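Local coordinates for protein beta-galactosidase (Streptococcus pneumoniae, PDB 4CUA) that probably binds carbohydrate through the module modelled here, part of a large pneumococcal enzyme that hydrolyses beta-galactosides, at residues Lys73-Asn78 and Phe150-Thr155; Tyr95-Tyr100 and Lys129-Leu134; Ala6-Gln11 and Val176-Lys181. All coordinates share one frame; numbering follows the deposited sequence. Where two conformers were deposited one is given.

All three contacts reach one antiparallel sheet in a galactose-binding-like domain. Contact 1 sits between the other two, its centre about 10 Å from that of contact 2 and about 11 Å from that of contact 3. T132 and Y100 of contact 2 reach D151 and T155 of contact 1 through hydrogen bonds, and Y99 packs on V153. On strand 70-83, N78 of contact 1 bonds to F179 of contact 3, while V76 packs on I178. Contacts 2 and 3 do not touch, their nearest atoms being about 8 Å apart. Contact 3 adjoins the calcium site: the V176 side chain is about 8 Å from the ion and directly follows the metal-binding pair T174 and E175.

Contact 1. Residues Lys73-Asn78 and Phe150-Thr155; sequences KRSVDN and FDKVET. With EDO (1,2-ethanediol), chain I.
V76 and F150 form the tight end of this antiparallel pair. One face of the F150 ring lies against the D77-N78 peptide, with D77 C 3.7 Å above its plane and displaced toward the rim, and CZ meets V76 CG1 at 3.9 Å. F150 has CG wedged between its own backbone N and carbonyl carbon (chi1 45°), which brings the ring back across the partner strand. F65 and I178 also pack on V76 in the buried layer. Between the backbones, V76 N donates to V153 O at 2.8 Å; farther along, F150 N donates to D77 O at 3.0 Å.

The K73 end is looser. Its extended chain crosses E154 at about a right angle, yet K73 NZ donates to a water (2.7 Å) that passes the link on to E154 O. An ethanediol, probably from the crystallisation liquor, takes S75 N on O1 and R74 NH1 on O2; R74 NH2 is held by G66 O. The pairing thus rests on main-chain bonds and buried apolar groups, and the lysine's charge, met through solvent, probably adds little.

Contact 2. Residues Tyr95-Tyr100 and Lys129-Leu134; sequences YVIEYY and KPVTNL
K129 lies over one face of the Y99 ring and V153 CG1, from strand 145-155, over the other. K129 CB is offset toward CE1 (3.8 Å), P130 O lies at the ring's edge, near its plane, 3.6 Å from Y99 CE1, and V131 CG1 approaches obliquely. Y99 holds CG between its backbone N and carbonyl carbon (chi1 69°), and this swings the ring across toward K129. The second ring, Y95, receives L134 CD2 at its edge, 4.1 Å from CE2; it also meets the ring of F148 with planes at about 60°.

Between the two tyrosines I97 fills the middle: CG2 touches V131 CG1 at 3.9 Å, and CD1 meets L134 CD1 where the two side chains cross at about a right angle. The loop after P130 brings V131 and L134 against I97, which I160 and F148 also touch.

The backbone pairing is short. Y99 N donates to K129 O (2.8 Å), K129 N returns to Y99 O, and V131 N donates to I97 O at 2.9 Å. E98 faces P130 in a non-hydrogen-bonded pair, so the proline's missing N-H costs no bond to this strand. Most of the apolar packing lies on the I97 and Y99 side, with a lesser V96-P130 touch on the side of E98. There the E98 carboxylate, in one of two conformers, is salt-bridged to R159 and R161 of strand 157-163, so its charge is met outside this contact, which itself joins by main-chain bonds and apolar groups.

Contact 3. Residues Ala6-Gln11 and Val176-Lys181; sequences ANISDQ and VQIFAK
An Asx turn at N7 shapes the N-terminal segment where it closes on F179 and I178 of the C-terminal tail. N7 OD1 accepts from D10 N at 2.8 Å and from S9 N at 3.0 Å, the two donors arriving from opposite faces of the amide plane. With CG anti to the backbone N (chi1 178°), the amide can curl over its own following residues. N7 CB and ND2 both lie 3.9 Å from F179 CE1, with the amide and ring planes 74° apart.

The tail answers with main-chain bonds. A180 N donates to A6 O at 2.7 Å, and I8 N donates to I178 O at 2.9 Å; these flank the single bridge between N7 and F179. This pairing brings the two ends of the domain together, consistent with a galactose-binding-like beta-sandwich module excised from a longer chain, and does so just after strand 172-177, whose T174 and E175 bind the calcium ion. The V176 side chain is about 8 Å from that ion.

Beyond the turn, S9 OG, placed between its backbone N and carbonyl carbon, accepts from I178 N at 3.0 Å and donates to a water. That water in turn donates to D10 OD1 and V176 O, while a second water joins D10 OD1 to Q177 NE2. On the buried side, I8 crosses I178 at about a right angle, CD1 to CG2 3.9 Å, and its CG2 rests on A180 CB. V63 and F65 pack on I178 from the sheet, and F179 O accepts from N78 ND2 of strand 70-83.

Contact 1. Residues Lys73-Asn78 and Phe150-Thr155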
ATOM      1  N   LYS A  73      11.789 -11.781   2.632  1.00 15.04           N
ATOM      2  CA  LYS A  73      11.694 -10.806   3.659  1.00 14.54           C
ATOM      3  C   LYS A  73      12.614  -9.657   3.356  1.00 16.74           C
ATOM      4  O   LYS A  73      13.653  -9.830   2.718  1.00 17.57           O
ATOM      5  CB  LYS A  73      12.070 -11.347   5.063  1.00 17.19           C
ATOM      6  CG  LYS A  73      11.122 -12.357   5.603  1.00 19.97           C
ATOM      7  CD  LYS A  73      11.487 -12.643   7.066  1.00 22.91           C
ATOM      8  CE  LYS A  73      10.537 -13.662   7.624  1.00 27.60           C
ATOM      9  NZ  LYS A  73      10.816 -14.012   9.058  1.00 29.44           N
ATOM     10  N   ARG A  74      12.235  -8.499   3.816  1.00 14.20           N
ATOM     11  CA  ARG A  74      13.093  -7.322   3.788  1.00 14.49           C
ATOM     12  C   ARG A  74      13.084  -6.609   5.100  1.00 15.30           C
ATOM     13  O   ARG A  74      12.102  -6.655   5.856  1.00 13.28           O
ATOM     14  CB  ARG A  74      12.572  -6.321   2.720  1.00 16.00           C
ATOM     15  CG  ARG A  74      12.555  -6.857   1.324  1.00 19.15           C
ATOM     16  CD  ARG A  74      13.642  -6.287   0.463  1.00 17.31           C
ATOM     17  NE  ARG A  74      13.637  -6.781  -0.879  1.00 14.91           N
ATOM     18  CZ  ARG A  74      14.807  -6.898  -1.540  1.00 13.58           C
ATOM     19  NH1 ARG A  74      15.914  -6.551  -0.885  1.00 14.86           N
ATOM     20  NH2 ARG A  74      14.848  -7.357  -2.746  1.00 13.71           N
ATOM     21  N   SER A  75      14.171  -5.887   5.365  0.54 14.36           N
ATOM     22  CA  SER A  75      14.285  -5.003   6.512  0.54 15.60           C
ATOM     23  C   SER A  75      13.752  -3.599   6.183  0.54 16.12           C
ATOM     24  O   SER A  75      14.314  -2.870   5.375  0.54 18.92           O
ATOM     25  CB  SER A  75      15.751  -4.873   6.949  0.54 17.33           C
ATOM     26  OG  SER A  75      15.816  -3.942   8.008  0.54 18.81           O
ATOM     27  N   VAL A  76      12.625  -3.237   6.782  1.00 14.85           N
ATOM     28  CA  VAL A  76      11.875  -2.056   6.418  1.00 14.26           C
ATOM     29  C   VAL A  76      11.733  -1.079   7.548  1.00 13.45           C
ATOM     30  O   VAL A  76      11.250  -1.406   8.657  1.00 13.27           O
ATOM     31  CB  VAL A  76      10.435  -2.440   5.920  1.00 13.55           C
ATOM     32  CG1 VAL A  76       9.678  -1.183   5.526  1.00 14.56           C
ATOM     33  CG2 VAL A  76      10.509  -3.482   4.827  1.00 15.10           C
ATOM     34  N   ASP A  77      12.036   0.175   7.293  1.00 13.29           N
ATOM     35  CA  ASP A  77      11.891   1.219   8.259  1.00 13.42           C
ATOM     36  C   ASP A  77      11.234   2.525   7.774  1.00 12.37           C
ATOM     37  O   ASP A  77      11.240   3.550   8.411  1.00 13.05           O
ATOM     38  CB  ASP A  77      13.257   1.498   8.983  1.00 14.33           C
ATOM     39  CG  ASP A  77      14.225   2.302   8.136  1.00 18.89           C
ATOM     40  OD1 ASP A  77      13.931   2.575   6.944  1.00 16.36           O
ATOM     41  OD2 ASP A  77      15.330   2.643   8.652  1.00 20.04           O
ATOM     42  N   ASN A  78      10.584   2.444   6.596  1.00 12.57           N
ATOM     43  CA  ASN A  78      10.073   3.599   5.929  1.00 12.38           C
ATOM     44  C   ASN A  78       8.960   3.162   4.956  1.00  9.97           C
ATOM     45  O   ASN A  78       8.907   2.040   4.535  1.00 10.50           O
ATOM     46  CB  ASN A  78      11.204   4.331   5.120  1.00 10.76           C
ATOM     47  CG  ASN A  78      11.752   3.510   4.025  1.00 13.55           C
ATOM     48  OD1 ASN A  78      11.287   3.594   2.860  1.00 12.81           O
ATOM     49  ND2 ASN A  78      12.708   2.654   4.323  1.00 12.35           N
ATOM     50  N   PHE A 150       9.721   4.456  10.833  1.00 12.00           N
ATOM     51  CA  PHE A 150       9.369   3.640  11.987  1.00 12.63           C
ATOM     52  C   PHE A 150      10.502   2.690  12.289  1.00 13.01           C
ATOM     53  O   PHE A 150      11.498   2.533  11.558  1.00 12.39           O
ATOM     54  CB  PHE A 150       8.015   2.907  11.753  1.00 13.88           C
ATOM     55  CG  PHE A 150       7.887   2.282  10.406  1.00 11.69           C
ATOM     56  CD1 PHE A 150       8.433   1.069  10.146  1.00 12.18           C
ATOM     57  CD2 PHE A 150       7.201   2.968   9.376  1.00 13.17           C
ATOM     58  CE1 PHE A 150       8.352   0.474   8.877  1.00 12.37           C
ATOM     59  CE2 PHE A 150       7.136   2.396   8.113  1.00 11.62           C
ATOM     60  CZ  PHE A 150       7.711   1.182   7.863  1.00 11.90           C
ATOM     61  N   ASP A 151      10.415   2.047  13.463  1.00 14.27           N
ATOM     62  CA  ASP A 151      11.439   1.101  13.813  1.00 14.80           C
ATOM     63  C   ASP A 151      11.588  -0.006  12.767  1.00 14.41           C
ATOM     64  O   ASP A 151      10.615  -0.579  12.299  1.00 12.79           O
ATOM     65  CB  ASP A 151      11.127   0.464  15.172  1.00 15.94           C
ATOM     66  CG  ASP A 151      11.190   1.441  16.332  1.00 18.10           C
ATOM     67  OD1 ASP A 151      11.953   2.460  16.315  1.00 18.69           O
ATOM     68  OD2 ASP A 151      10.406   1.211  17.291  1.00 16.53           O
ATOM     69  N   LYS A 152      12.799  -0.355  12.396  1.00 14.47           N
ATOM     70  CA  LYS A 152      13.054  -1.388  11.489  1.00 15.91           C
ATOM     71  C   LYS A 152      12.435  -2.742  11.866  1.00 17.25           C
ATOM     72  O   LYS A 152      12.533  -3.153  13.053  1.00 17.53           O
ATOM     73  CB  LYS A 152      14.559  -1.493  11.373  1.00 19.90           C
ATOM     74  CG  LYS A 152      15.102  -2.540  10.495  1.00 25.19           C
ATOM     75  CD  LYS A 152      16.640  -2.331  10.545  1.00 25.03           C
ATOM     76  CE  LYS A 152      17.234  -2.327  11.977  1.00 27.64           C
ATOM     77  NZ  LYS A 152      18.727  -2.065  12.101  1.00 26.28           N
ATOM     78  N   VAL A 153      11.764  -3.387  10.917  1.00 16.35           N
ATOM     79  CA  VAL A 153      11.217  -4.740  11.013  1.00 15.43           C
ATOM     80  C   VAL A 153      11.655  -5.584   9.822  1.00 16.64           C
ATOM     81  O   VAL A 153      11.823  -5.071   8.690  1.00 17.18           O
ATOM     82  CB  VAL A 153       9.661  -4.732  11.099  1.00 16.05           C
ATOM     83  CG1 VAL A 153       9.185  -4.110  12.366  1.00 17.23           C
ATOM     84  CG2 VAL A 153       9.017  -4.012   9.933  1.00 17.22           C
ATOM     85  N   GLU A 154      11.825  -6.872  10.042  0.54 15.79           N
ATOM     86  CA  GLU A 154      12.097  -7.834   8.997  0.54 17.09           C
ATOM     87  C   GLU A 154      10.803  -8.580   8.663  0.54 15.89           C
ATOM     88  O   GLU A 154      10.242  -9.338   9.464  0.54 16.78           O
ATOM     89  CB  GLU A 154      13.162  -8.819   9.447  0.54 19.12           C
ATOM     90  CG  GLU A 154      13.690  -9.695   8.343  0.54 22.64           C
ATOM     91  CD  GLU A 154      14.895 -10.515   8.768  0.54 26.36           C
ATOM     92  OE1 GLU A 154      15.371 -10.324   9.923  0.54 30.73           O
ATOM     93  OE2 GLU A 154      15.358 -11.340   7.953  0.54 30.15           O
ATOM     94  N   THR A 155      10.301  -8.345   7.464  1.00 14.31           N
ATOM     95  CA  THR A 155       8.928  -8.757   7.159  1.00 13.64           C
ATOM     96  C   THR A 155       8.787  -9.071   5.670  1.00 13.67           C
ATOM     97  O   THR A 155       9.500  -8.505   4.815  1.00 12.84           O
ATOM     98  CB  THR A 155       7.933  -7.676   7.586  1.00 13.16           C
ATOM     99  OG1 THR A 155       6.598  -8.188   7.416  1.00 12.30           O
ATOM    100  CG2 THR A 155       8.105  -6.444   6.767  1.00 13.07           C
TER
HETATM  101  C1  EDO I2650      17.116  -6.246   3.599  1.00 31.13           C
HETATM  102  O1  EDO I2650      16.307  -7.264   4.150  1.00 38.58           O
HETATM  103  C2  EDO I2650      17.166  -6.305   2.112  1.00 32.57           C
HETATM  104  O2  EDO I2650      16.596  -5.086   1.653  1.00 26.57           O
HETATM  105  O   HOH W   1      10.977 -11.913  10.675  1.00 35.87           O

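Contact 2. Residues Tyr95-Tyr100 and Lys129-Leu134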
ATOM      1  N   TYR A  95      -5.369   6.228   9.662  1.00 13.54           N
ATOM      2  CA  TYR A  95      -4.616   5.092   9.125  1.00 12.83           C
ATOM      3  C   TYR A  95      -3.781   4.412  10.170  1.00 13.31           C
ATOM      4  O   TYR A  95      -3.507   4.958  11.258  1.00 14.99           O
ATOM      5  CB  TYR A  95      -3.668   5.570   7.969  1.00 12.54           C
ATOM      6  CG  TYR A  95      -2.619   6.541   8.509  1.00 13.12           C
ATOM      7  CD1 TYR A  95      -2.869   7.879   8.604  1.00 12.92           C
ATOM      8  CD2 TYR A  95      -1.397   6.082   8.924  1.00 13.85           C
ATOM      9  CE1 TYR A  95      -1.927   8.768   9.154  1.00 13.71           C
ATOM     10  CE2 TYR A  95      -0.466   6.961   9.473  1.00 13.76           C
ATOM     11  CZ  TYR A  95      -0.746   8.284   9.547  1.00 14.41           C
ATOM     12  OH  TYR A  95       0.212   9.146  10.128  1.00 17.67           O
ATOM     13  N   VAL A  96      -3.376   3.212   9.880  1.00 13.46           N
ATOM     14  CA  VAL A  96      -2.440   2.461  10.667  1.00 13.20           C
ATOM     15  C   VAL A  96      -1.482   1.807   9.688  1.00 13.52           C
ATOM     16  O   VAL A  96      -1.901   1.208   8.695  1.00 12.90           O
ATOM     17  CB  VAL A  96      -3.096   1.330  11.448  1.00 15.86           C
ATOM     18  CG1 VAL A  96      -2.080   0.498  12.195  1.00 17.14           C
ATOM     19  CG2 VAL A  96      -4.111   1.942  12.400  1.00 17.86           C
ATOM     20  N   ILE A  97      -0.190   1.903   9.958  1.00 12.33           N
ATOM     21  CA  ILE A  97       0.816   1.173   9.199  1.00 11.82           C
ATOM     22  C   ILE A  97       1.224  -0.093   9.947  1.00 12.30           C
ATOM     23  O   ILE A  97       1.540  -0.044  11.171  1.00 11.86           O
ATOM     24  CB  ILE A  97       2.059   2.056   8.896  1.00 11.75           C
ATOM     25  CG1 ILE A  97       1.655   3.278   8.090  1.00 12.32           C
ATOM     26  CG2 ILE A  97       3.143   1.267   8.199  1.00 11.32           C
ATOM     27  CD1 ILE A  97       2.693   4.353   7.949  1.00 13.07           C
ATOM     28  N   GLU A  98       1.213  -1.217   9.255  0.50 12.02           N
ATOM     29  CA  GLU A  98       1.329  -2.551   9.844  0.50 12.45           C
ATOM     30  C   GLU A  98       2.303  -3.392   9.090  0.50 12.84           C
ATOM     31  O   GLU A  98       2.490  -3.170   7.891  0.50 13.19           O
ATOM     32  CB  GLU A  98      -0.068  -3.224   9.817  0.50 12.67           C
ATOM     33  CG  GLU A  98      -1.029  -2.516  10.736  0.50 12.91           C
ATOM     34  CD  GLU A  98      -2.485  -2.954  10.596  0.50 12.61           C
ATOM     35  OE1 GLU A  98      -3.006  -3.140   9.472  0.50 13.99           O
ATOM     36  OE2 GLU A  98      -3.120  -3.091  11.648  0.50 12.51           O
ATOM     37  N   TYR A  99       2.887  -4.400   9.746  1.00 12.43           N
ATOM     38  CA  TYR A  99       3.773  -5.329   9.136  1.00 12.35           C
ATOM     39  C   TYR A  99       3.401  -6.760   9.416  1.00 12.13           C
ATOM     40  O   TYR A  99       2.793  -7.046  10.492  1.00 12.85           O
ATOM     41  CB  TYR A  99       5.264  -5.066   9.541  1.00 12.80           C
ATOM     42  CG  TYR A  99       5.628  -5.363  10.971  1.00 13.20           C
ATOM     43  CD1 TYR A  99       5.307  -4.475  11.990  1.00 12.78           C
ATOM     44  CD2 TYR A  99       6.305  -6.507  11.278  1.00 13.81           C
ATOM     45  CE1 TYR A  99       5.618  -4.758  13.359  1.00 13.47           C
ATOM     46  CE2 TYR A  99       6.659  -6.777  12.592  1.00 14.76           C
ATOM     47  CZ  TYR A  99       6.318  -5.882  13.588  1.00 14.33           C
ATOM     48  OH  TYR A  99       6.613  -6.175  14.941  1.00 18.31           O
ATOM     49  N   TYR A 100       3.741  -7.639   8.501  1.00 11.99           N
ATOM     50  CA  TYR A 100       3.297  -9.002   8.525  1.00 12.81           C
ATOM     51  C   TYR A 100       4.207  -9.796   9.486  1.00 15.07           C
ATOM     52  O   TYR A 100       5.439  -9.805   9.367  1.00 13.96           O
ATOM     53  CB  TYR A 100       3.285  -9.590   7.142  1.00 13.42           C
ATOM     54  CG  TYR A 100       2.771 -11.006   7.054  1.00 13.49           C
ATOM     55  CD1 TYR A 100       1.417 -11.248   6.973  1.00 13.35           C
ATOM     56  CD2 TYR A 100       3.600 -12.101   7.168  1.00 13.51           C
ATOM     57  CE1 TYR A 100       0.926 -12.522   6.924  1.00 13.79           C
ATOM     58  CE2 TYR A 100       3.107 -13.393   7.084  1.00 12.87           C
ATOM     59  CZ  TYR A 100       1.742 -13.609   7.021  1.00 13.58           C
ATOM     60  OH  TYR A 100       1.252 -14.927   6.971  1.00 15.40           O
ATOM     61  N   LYS A 129       1.103  -6.710  12.892  1.00 15.67           N
ATOM     62  CA  LYS A 129       1.282  -5.834  14.026  1.00 17.18           C
ATOM     63  C   LYS A 129       1.547  -4.423  13.565  1.00 15.52           C
ATOM     64  O   LYS A 129       2.090  -4.243  12.417  1.00 14.26           O
ATOM     65  CB  LYS A 129       2.489  -6.261  14.872  1.00 17.93           C
ATOM     66  CG  LYS A 129       2.285  -7.596  15.600  1.00 20.21           C
ATOM     67  CD  LYS A 129       3.370  -7.769  16.648  1.00 26.12           C
ATOM     68  CE  LYS A 129       3.178  -9.113  17.323  1.00 32.09           C
ATOM     69  NZ  LYS A 129       4.309  -9.370  18.247  1.00 38.02           N
ATOM     70  N   PRO A 130       1.208  -3.428  14.376  1.00 14.69           N
ATOM     71  CA  PRO A 130       1.497  -2.061  14.001  1.00 14.18           C
ATOM     72  C   PRO A 130       2.967  -1.706  14.114  1.00 15.06           C
ATOM     73  O   PRO A 130       3.645  -2.238  14.962  1.00 14.80           O
ATOM     74  CB  PRO A 130       0.695  -1.217  14.960  1.00 15.01           C
ATOM     75  CG  PRO A 130       0.659  -2.076  16.210  1.00 15.57           C
ATOM     76  CD  PRO A 130       0.574  -3.482  15.735  1.00 14.93           C
ATOM     77  N   VAL A 131       3.470  -0.883  13.197  1.00 13.01           N
ATOM     78  CA  VAL A 131       4.815  -0.392  13.319  1.00 13.70           C
ATOM     79  C   VAL A 131       4.943   0.423  14.642  1.00 14.61           C
ATOM     80  O   VAL A 131       3.993   0.970  15.169  1.00 14.77           O
ATOM     81  CB  VAL A 131       5.246   0.396  12.076  1.00 13.44           C
ATOM     82  CG1 VAL A 131       5.208  -0.568  10.901  1.00 13.06           C
ATOM     83  CG2 VAL A 131       4.475   1.696  11.900  1.00 12.87           C
ATOM     84  N   THR A 132       6.171   0.496  15.145  1.00 15.68           N
ATOM     85  CA  THR A 132       6.421   1.245  16.388  1.00 16.20           C
ATOM     86  C   THR A 132       7.256   2.490  16.158  1.00 15.03           C
ATOM     87  O   THR A 132       8.039   2.544  15.232  1.00 13.83           O
ATOM     88  CB  THR A 132       7.124   0.325  17.412  1.00 16.70           C
ATOM     89  OG1 THR A 132       8.302  -0.269  16.886  1.00 16.42           O
ATOM     90  CG2 THR A 132       6.218  -0.782  17.795  1.00 17.04           C
ATOM     91  N   ASN A 133       7.059   3.475  17.006  1.00 14.20           N
ATOM     92  CA  ASN A 133       7.733   4.746  16.938  1.00 15.53           C
ATOM     93  C   ASN A 133       7.649   5.385  15.554  1.00 14.93           C
ATOM     94  O   ASN A 133       8.619   5.837  14.940  1.00 18.11           O
ATOM     95  CB  ASN A 133       9.183   4.576  17.389  1.00 14.71           C
ATOM     96  CG  ASN A 133       9.288   4.290  18.894  1.00 14.20           C
ATOM     97  OD1 ASN A 133       8.868   5.102  19.690  1.00 16.67           O
ATOM     98  ND2 ASN A 133       9.718   3.123  19.213  1.00 14.23           N
ATOM     99  N   LEU A 134       6.427   5.383  15.100  1.00 14.58           N
ATOM    100  CA  LEU A 134       6.087   6.050  13.864  1.00 15.25           C
ATOM    101  C   LEU A 134       6.392   7.522  13.899  1.00 14.99           C
ATOM    102  O   LEU A 134       5.989   8.250  14.812  1.00 16.82           O
ATOM    103  CB  LEU A 134       4.605   5.865  13.551  1.00 16.28           C
ATOM    104  CG  LEU A 134       4.163   6.469  12.194  1.00 16.13           C
ATOM    105  CD1 LEU A 134       4.777   5.810  10.971  1.00 18.13           C
ATOM    106  CD2 LEU A 134       2.610   6.356  12.149  1.00 18.47           C
TER

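Contact 3. Residues Ala6-Gln11 and Val176-Lys181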
ATOM      1  N   ALA A   6      18.090   1.161  -2.122  1.00 18.59           N
ATOM      2  CA  ALA A   6      17.416   0.589  -3.277  1.00 18.21           C
ATOM      3  C   ALA A   6      15.894   0.650  -3.017  1.00 16.05           C
ATOM      4  O   ALA A   6      15.430   0.572  -1.887  1.00 15.55           O
ATOM      5  CB  ALA A   6      17.775  -0.854  -3.449  1.00 20.75           C
ATOM      6  N   ASN A   7      15.187   0.835  -4.085  1.00 15.22           N
ATOM      7  CA  ASN A   7      13.704   0.860  -4.003  1.00 13.40           C
ATOM      8  C   ASN A   7      13.238  -0.582  -4.057  1.00 12.61           C
ATOM      9  O   ASN A   7      13.349  -1.224  -5.063  1.00 13.34           O
ATOM     10  CB  ASN A   7      13.154   1.728  -5.157  1.00 13.64           C
ATOM     11  CG  ASN A   7      11.646   1.769  -5.186  1.00 14.14           C
ATOM     12  OD1 ASN A   7      11.001   0.724  -5.084  1.00 14.05           O
ATOM     13  ND2 ASN A   7      11.086   2.918  -5.415  1.00 12.30           N
ATOM     14  N   ILE A   8      12.622  -1.051  -2.969  1.00 12.38           N
ATOM     15  CA  ILE A   8      12.206  -2.404  -2.820  1.00 11.56           C
ATOM     16  C   ILE A   8      10.680  -2.578  -2.942  1.00 11.05           C
ATOM     17  O   ILE A   8      10.186  -3.658  -2.752  1.00 10.99           O
ATOM     18  CB  ILE A   8      12.704  -2.972  -1.472  1.00 11.71           C
ATOM     19  CG1 ILE A   8      12.268  -2.112  -0.322  1.00 11.66           C
ATOM     20  CG2 ILE A   8      14.249  -3.119  -1.510  1.00 12.38           C
ATOM     21  CD1 ILE A   8      12.519  -2.699   1.094  1.00 13.29           C
ATOM     22  N   SER A   9       9.978  -1.546  -3.423  1.00 10.35           N
ATOM     23  CA  SER A   9       8.569  -1.697  -3.750  1.00 10.31           C
ATOM     24  C   SER A   9       8.234  -1.668  -5.218  1.00 10.70           C
ATOM     25  O   SER A   9       7.235  -2.252  -5.622  1.00 10.39           O
ATOM     26  CB  SER A   9       7.789  -0.580  -3.081  1.00  9.71           C
ATOM     27  OG  SER A   9       8.224   0.703  -3.378  1.00  9.13           O
ATOM     28  N   ASP A  10       9.060  -1.011  -6.046  1.00  9.76           N
ATOM     29  CA  ASP A  10       8.740  -0.976  -7.447  1.00  9.39           C
ATOM     30  C   ASP A  10       8.579  -2.288  -8.121  1.00 10.22           C
ATOM     31  O   ASP A  10       9.382  -3.229  -7.889  1.00  9.93           O
ATOM     32  CB  ASP A  10       9.795  -0.252  -8.300  1.00 10.40           C
ATOM     33  CG  ASP A  10       9.910   1.224  -8.049  1.00 10.73           C
ATOM     34  OD1 ASP A  10       9.050   1.910  -7.465  1.00 10.39           O
ATOM     35  OD2 ASP A  10      10.972   1.813  -8.460  1.00 11.31           O
ATOM     36  N   GLN A  11       7.651  -2.397  -9.034  1.00 11.29           N
ATOM     37  CA  GLN A  11       7.547  -3.544  -9.904  1.00 12.10           C
ATOM     38  C   GLN A  11       8.790  -3.678 -10.766  1.00 12.51           C
ATOM     39  O   GLN A  11       9.396  -2.693 -11.150  1.00 13.75           O
ATOM     40  CB  GLN A  11       6.413  -3.431 -10.927  1.00 13.74           C
ATOM     41  CG  GLN A  11       5.041  -3.499 -10.368  1.00 13.68           C
ATOM     42  CD  GLN A  11       4.025  -3.132 -11.443  1.00 13.37           C
ATOM     43  OE1 GLN A  11       4.133  -3.554 -12.588  1.00 16.00           O
ATOM     44  NE2 GLN A  11       2.939  -2.436 -11.056  1.00 11.34           N
ATOM     45  N   VAL A 176       3.323   4.366  -4.063  1.00  7.76           N
ATOM     46  CA  VAL A 176       4.037   4.207  -2.814  1.00  7.60           C
ATOM     47  C   VAL A 176       5.481   3.918  -3.148  1.00  8.12           C
ATOM     48  O   VAL A 176       5.771   3.448  -4.254  1.00  8.13           O
ATOM     49  CB  VAL A 176       3.491   3.082  -1.940  1.00  8.08           C
ATOM     50  CG1 VAL A 176       1.991   3.302  -1.697  1.00  8.56           C
ATOM     51  CG2 VAL A 176       3.755   1.706  -2.539  1.00  8.20           C
ATOM     52  N   GLN A 177       6.385   4.237  -2.221  1.00  8.86           N
ATOM     53  CA  GLN A 177       7.795   3.853  -2.365  1.00  9.20           C
ATOM     54  C   GLN A 177       8.342   3.400  -0.997  1.00  9.44           C
ATOM     55  O   GLN A 177       8.086   4.035   0.027  1.00 10.87           O
ATOM     56  CB  GLN A 177       8.627   5.024  -2.899  1.00 10.36           C
ATOM     57  CG  GLN A 177       8.114   5.459  -4.262  1.00 11.08           C
ATOM     58  CD  GLN A 177       8.959   6.610  -4.860  1.00 12.57           C
ATOM     59  OE1 GLN A 177       9.461   7.473  -4.164  1.00 14.34           O
ATOM     60  NE2 GLN A 177       9.082   6.583  -6.137  1.00 13.58           N
ATOM     61  N   ILE A 178       9.072   2.295  -1.037  1.00  9.67           N
ATOM     62  CA  ILE A 178       9.728   1.749   0.145  1.00 10.77           C
ATOM     63  C   ILE A 178      11.199   1.531  -0.238  1.00 10.23           C
ATOM     64  O   ILE A 178      11.464   0.984  -1.316  1.00 10.59           O
ATOM     65  CB  ILE A 178       9.096   0.415   0.578  1.00 11.09           C
ATOM     66  CG1 ILE A 178       7.615   0.623   0.889  1.00 11.28           C
ATOM     67  CG2 ILE A 178       9.732  -0.087   1.881  1.00 11.99           C
ATOM     68  CD1 ILE A 178       6.900  -0.703   1.088  1.00 11.29           C
ATOM     69  N   PHE A 179      12.106   1.963   0.660  1.00 12.20           N
ATOM     70  CA  PHE A 179      13.563   1.840   0.379  1.00 12.24           C
ATOM     71  C   PHE A 179      14.294   0.947   1.369  1.00 14.61           C
ATOM     72  O   PHE A 179      14.006   0.943   2.567  1.00 15.34           O
ATOM     73  CB  PHE A 179      14.191   3.219   0.344  1.00 12.87           C
ATOM     74  CG  PHE A 179      13.550   4.140  -0.643  1.00 13.09           C
ATOM     75  CD1 PHE A 179      13.915   4.108  -1.962  1.00 12.54           C
ATOM     76  CD2 PHE A 179      12.505   4.979  -0.265  1.00 12.12           C
ATOM     77  CE1 PHE A 179      13.303   4.935  -2.875  1.00 12.22           C
ATOM     78  CE2 PHE A 179      11.888   5.817  -1.193  1.00 13.14           C
ATOM     79  CZ  PHE A 179      12.294   5.776  -2.508  1.00 11.15           C
ATOM     80  N   ALA A 180      15.250   0.232   0.833  1.00 17.26           N
ATOM     81  CA  ALA A 180      16.242  -0.486   1.648  1.00 21.87           C
ATOM     82  C   ALA A 180      17.186   0.506   2.291  1.00 26.13           C
ATOM     83  O   ALA A 180      17.372   1.618   1.792  1.00 25.21           O
ATOM     84  CB  ALA A 180      17.058  -1.390   0.747  1.00 23.15           C
ATOM     85  N   LYS A 181      17.821   0.057   3.374  1.00 32.08           N
ATOM     86  CA  LYS A 181      18.863   0.828   4.050  1.00 36.65           C
ATOM     87  C   LYS A 181      20.220   0.392   3.557  1.00 41.89           C
ATOM     88  O   LYS A 181      20.474   0.378   2.371  1.00 39.18           O
ATOM     89  CB  LYS A 181      18.798   0.627   5.572  1.00 42.54           C
TER
HETATM   90  O   HOH W   2      20.231  -0.304  -0.471  1.00 26.96           O
HETATM   91  O   HOH W   3       7.094   1.402  -5.669  1.00  9.80           O
HETATM   92  O   HOH W   4       8.072   4.366  -7.823  1.00 10.98           O